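Long-range contact in cellulase (PDB 4W7W), which probably hydrolyses the beta-1,4 linkages of cellulose as a family 5 glycoside hydrolase built on an (alpha/beta)8 barrel: residues L71-L79 / Y115-V125. Residues are numbered along the deposited sequence; the frame is centred on the assembly and turned at random.
Sequences LWERVQPEL and YSGKRIGTSDV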
loop_
_atom_site.group_PDB
_atom_site.type_symbol
_atom_site.label_atom_id
_atom_site.label_comp_id
_atom_site.label_asym_id
_atom_site.label_seq_id
_atom_site.Cartn_x
_atom_site.Cartn_y
_atom_site.Cartn_z
ATOM N N LEU A 71 11.242 -4.597 1.564
ATOM C CA LEU A 71 11.118 -5.943 2.136
ATOM C C LEU A 71 11.487 -6.020 3.597
ATOM O O LEU A 71 12.531 -5.503 4.052
ATOM C CB LEU A 71 12.000 -6.947 1.417
ATOM C CG LEU A 71 11.711 -7.127 -0.069
ATOM C CD1 LEU A 71 12.554 -8.267 -0.592
ATOM C CD2 LEU A 71 10.230 -7.388 -0.311
ATOM N N TRP A 72 10.644 -6.728 4.340
ATOM C CA TRP A 72 10.911 -7.060 5.728
ATOM C C TRP A 72 12.296 -7.686 5.886
ATOM O O TRP A 72 13.063 -7.318 6.768
ATOM C CB TRP A 72 9.795 -7.997 6.207
ATOM C CG TRP A 72 9.742 -8.275 7.669
ATOM C CD1 TRP A 72 10.613 -7.873 8.643
ATOM C CD2 TRP A 72 8.751 -9.074 8.313
ATOM N NE1 TRP A 72 10.224 -8.388 9.856
ATOM C CE2 TRP A 72 9.075 -9.116 9.683
ATOM C CE3 TRP A 72 7.626 -9.768 7.856
ATOM C CZ2 TRP A 72 8.316 -9.834 10.601
ATOM C CZ3 TRP A 72 6.884 -10.500 8.760
ATOM C CH2 TRP A 72 7.229 -10.520 10.119
ATOM N N GLU A 73 12.634 -8.618 5.001
ATOM C CA GLU A 73 13.900 -9.333 5.096
ATOM C C GLU A 73 15.108 -8.444 4.877
ATOM O O GLU A 73 16.204 -8.767 5.352
ATOM C CB GLU A 73 13.943 -10.465 4.083
ATOM C CG GLU A 73 12.859 -11.520 4.258
ATOM C CD GLU A 73 11.551 -11.227 3.530
ATOM O OE1 GLU A 73 11.308 -10.088 3.076
ATOM O OE2 GLU A 73 10.714 -12.151 3.450
ATOM N N ARG A 74 14.926 -7.348 4.125
ATOM C CA ARG A 74 16.018 -6.428 3.854
ATOM C C ARG A 74 16.174 -5.382 4.950
ATOM O O ARG A 74 17.309 -4.967 5.224
ATOM C CB ARG A 74 15.852 -5.776 2.475
ATOM C CG ARG A 74 16.017 -6.791 1.361
ATOM C CD ARG A 74 15.894 -6.202 -0.040
ATOM N NE ARG A 74 16.188 -7.242 -1.022
ATOM C CZ ARG A 74 15.589 -7.400 -2.198
ATOM N NH1 ARG A 74 14.676 -6.549 -2.639
ATOM N NH2 ARG A 74 15.930 -8.438 -2.950
ATOM N N VAL A 75 15.075 -4.978 5.603
ATOM C CA VAL A 75 15.198 -4.019 6.689
ATOM C C VAL A 75 15.480 -4.681 8.033
ATOM O O VAL A 75 15.999 -4.033 8.939
ATOM C CB VAL A 75 13.957 -3.098 6.752
ATOM C CG1 VAL A 75 12.786 -3.754 7.458
ATOM C CG2 VAL A 75 14.301 -1.763 7.387
ATOM N N GLN A 76 15.132 -5.960 8.171
ATOM C CA GLN A 76 15.320 -6.695 9.435
ATOM C C GLN A 76 15.763 -8.097 9.094
ATOM O O GLN A 76 14.933 -8.994 8.988
ATOM C CB GLN A 76 14.040 -6.704 10.282
ATOM C CG GLN A 76 14.294 -7.184 11.699
ATOM C CD GLN A 76 13.027 -7.297 12.543
ATOM O OE1 GLN A 76 11.943 -7.602 12.035
ATOM N NE2 GLN A 76 13.145 -7.043 13.827
ATOM N N PRO A 77 17.090 -8.292 8.925
ATOM C CA PRO A 77 17.583 -9.564 8.392
ATOM C C PRO A 77 17.468 -10.772 9.319
ATOM O O PRO A 77 17.640 -11.899 8.860
ATOM C CB PRO A 77 19.057 -9.279 8.060
ATOM C CG PRO A 77 19.213 -7.814 8.076
ATOM C CD PRO A 77 18.117 -7.236 8.900
ATOM N N GLU A 78 17.156 -10.546 10.591
ATOM C CA GLU A 78 16.822 -11.629 11.516
ATOM C C GLU A 78 15.572 -11.245 12.254
ATOM O O GLU A 78 15.455 -10.116 12.731
ATOM C CB GLU A 78 17.946 -11.848 12.506
ATOM C CG GLU A 78 19.208 -12.395 11.878
ATOM C CD GLU A 78 19.079 -13.846 11.430
ATOM O OE1 GLU A 78 18.150 -14.550 11.901
ATOM O OE2 GLU A 78 19.903 -14.284 10.603
ATOM N N LEU A 79 14.626 -12.173 12.352
ATOM C CA LEU A 79 13.407 -11.900 13.098
ATOM C C LEU A 79 13.756 -11.490 14.520
ATOM O O LEU A 79 14.665 -12.048 15.143
ATOM C CB LEU A 79 12.497 -13.115 13.129
ATOM C CG LEU A 79 11.825 -13.476 11.812
ATOM C CD1 LEU A 79 11.019 -14.751 11.994
ATOM C CD2 LEU A 79 10.946 -12.345 11.304
ATOM N N TYR A 115 7.653 -14.056 5.871
ATOM C CA TYR A 115 9.055 -13.697 6.057
ATOM C C TYR A 115 9.866 -14.891 5.561
ATOM O O TYR A 115 9.668 -16.026 6.029
ATOM C CB TYR A 115 9.363 -13.419 7.517
ATOM C CG TYR A 115 10.771 -12.937 7.762
ATOM C CD1 TYR A 115 11.805 -13.836 8.002
ATOM C CD2 TYR A 115 11.073 -11.581 7.798
ATOM C CE1 TYR A 115 13.098 -13.407 8.256
ATOM C CE2 TYR A 115 12.358 -11.135 8.058
ATOM C CZ TYR A 115 13.366 -12.053 8.282
ATOM O OH TYR A 115 14.661 -11.649 8.537
ATOM N N SER A 116 10.758 -14.625 4.605
ATOM C CA SER A 116 11.534 -15.650 3.917
ATOM C C SER A 116 10.651 -16.810 3.509
ATOM O O SER A 116 10.989 -17.979 3.716
ATOM C CB SER A 116 12.714 -16.093 4.777
ATOM O OG SER A 116 13.671 -15.055 4.787
ATOM N N GLY A 117 9.499 -16.465 2.940
ATOM C CA GLY A 117 8.608 -17.449 2.361
ATOM C C GLY A 117 7.729 -18.222 3.318
ATOM O O GLY A 117 6.970 -19.070 2.874
ATOM N N LYS A 118 7.810 -17.941 4.618
ATOM C CA LYS A 118 7.011 -18.644 5.635
ATOM C C LYS A 118 5.949 -17.697 6.164
ATOM O O LYS A 118 6.209 -16.525 6.400
ATOM C CB LYS A 118 7.888 -19.111 6.809
ATOM C CG LYS A 118 9.106 -19.931 6.419
ATOM C CD LYS A 118 8.752 -21.254 5.770
ATOM C CE LYS A 118 9.995 -22.125 5.625
ATOM N NZ LYS A 118 9.748 -23.274 4.715
ATOM N N ARG A 119 4.744 -18.217 6.367
ATOM C CA ARG A 119 3.609 -17.386 6.730
ATOM C C ARG A 119 3.604 -16.994 8.197
ATOM O O ARG A 119 3.916 -17.796 9.080
ATOM C CB ARG A 119 2.306 -18.127 6.431
ATOM C CG ARG A 119 1.061 -17.251 6.398
ATOM C CD ARG A 119 0.952 -16.478 5.097
ATOM N NE ARG A 119 0.757 -17.355 3.938
ATOM C CZ ARG A 119 0.857 -16.951 2.669
ATOM N NH1 ARG A 119 1.121 -15.682 2.369
ATOM N NH2 ARG A 119 0.653 -17.814 1.694
ATOM N N ILE A 120 3.207 -15.758 8.458
ATOM C CA ILE A 120 2.891 -15.333 9.818
ATOM C C ILE A 120 1.863 -16.282 10.432
ATOM O O ILE A 120 0.876 -16.663 9.790
ATOM C CB ILE A 120 2.342 -13.898 9.822
ATOM C CG1 ILE A 120 3.474 -12.928 9.498
ATOM C CG2 ILE A 120 1.677 -13.578 11.159
ATOM C CD1 ILE A 120 2.988 -11.514 9.312
ATOM N N GLY A 121 2.103 -16.659 11.681
ATOM C CA GLY A 121 1.238 -17.582 12.409
ATOM C C GLY A 121 1.769 -19.000 12.438
ATOM O O GLY A 121 1.280 -19.824 13.194
ATOM N N THR A 122 2.765 -19.286 11.606
ATOM C CA THR A 122 3.483 -20.545 11.718
ATOM C C THR A 122 4.447 -20.454 12.881
ATOM O O THR A 122 4.702 -19.363 13.398
ATOM C CB THR A 122 4.267 -20.888 10.440
ATOM O OG1 THR A 122 5.249 -19.876 10.169
ATOM C CG2 THR A 122 3.300 -21.074 9.241
ATOM N N SER A 123 4.997 -21.594 13.292
ATOM C CA SER A 123 6.056 -21.584 14.294
ATOM C C SER A 123 7.247 -20.750 13.838
ATOM O O SER A 123 7.878 -20.096 14.657
ATOM C CB SER A 123 6.515 -23.006 14.640
ATOM O OG SER A 123 6.826 -23.742 13.468
ATOM N N ASP A 124 7.513 -20.756 12.529
ATOM C CA ASP A 124 8.650 -20.043 11.934
ATOM C C ASP A 124 8.526 -18.527 12.083
ATOM O O ASP A 124 9.523 -17.836 12.287
ATOM C CB ASP A 124 8.747 -20.366 10.437
ATOM C CG ASP A 124 9.016 -21.820 10.170
ATOM O OD1 ASP A 124 10.200 -22.212 10.209
ATOM O OD2 ASP A 124 8.047 -22.568 9.911
ATOM N N VAL A 125 7.299 -18.018 11.971
ATOM C CA VAL A 125 7.050 -16.574 11.973
ATOM C C VAL A 125 5.836 -16.246 12.852
ATOM O O VAL A 125 4.728 -16.065 12.364
ATOM C CB VAL A 125 6.832 -16.029 10.543
ATOM C CG1 VAL A 125 6.836 -14.506 10.549
ATOM C CG2 VAL A 125 7.881 -16.558 9.580
HETATM O O HOH W 1 8.815 -13.702 2.226
#
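Tyr115 turns the edge of its ring onto the face of Trp72, a T-shaped pair with planes at 73° and Tyr115 CD2 3.5 Å from Trp72 CD2. Leu79 CD2 sits over the centre of one face of the Tyr115 ring, 3.5 Å from its centroid, while Glu73 CG lies over the opposite face toward the rim. Leu79 and Glu73 thus sandwich the ring, and its far end is fixed by Tyr115 OH donating to Gln76 O at 2.7 Å, on a lone pair in the carbonyl plane. With CG anti to the backbone N (chi1 -175°), the Tyr115 ring extends from the hairpin between Glu73 and Leu79. A bend at chi2 brings the Glu73 carboxylate back to the type I' turn 115-118, where Ser116 N donates to the anti lone pair of Glu73 OE2 (2.7 Å, 159°); a water links OE2 to Gly117 N. Asn111 ND2 holds the other oxygen, OE1. Trp72 NE1 bonds Gln76 OE1 in the indole plane, and Gln76 NE2 reaches Gly81 O and Asp132. The contact joins the loops following barrel strands 65-70 and 104-109, the latter carrying the hairpin 114-119, with Leu133 of helix 127-141 against Trp72.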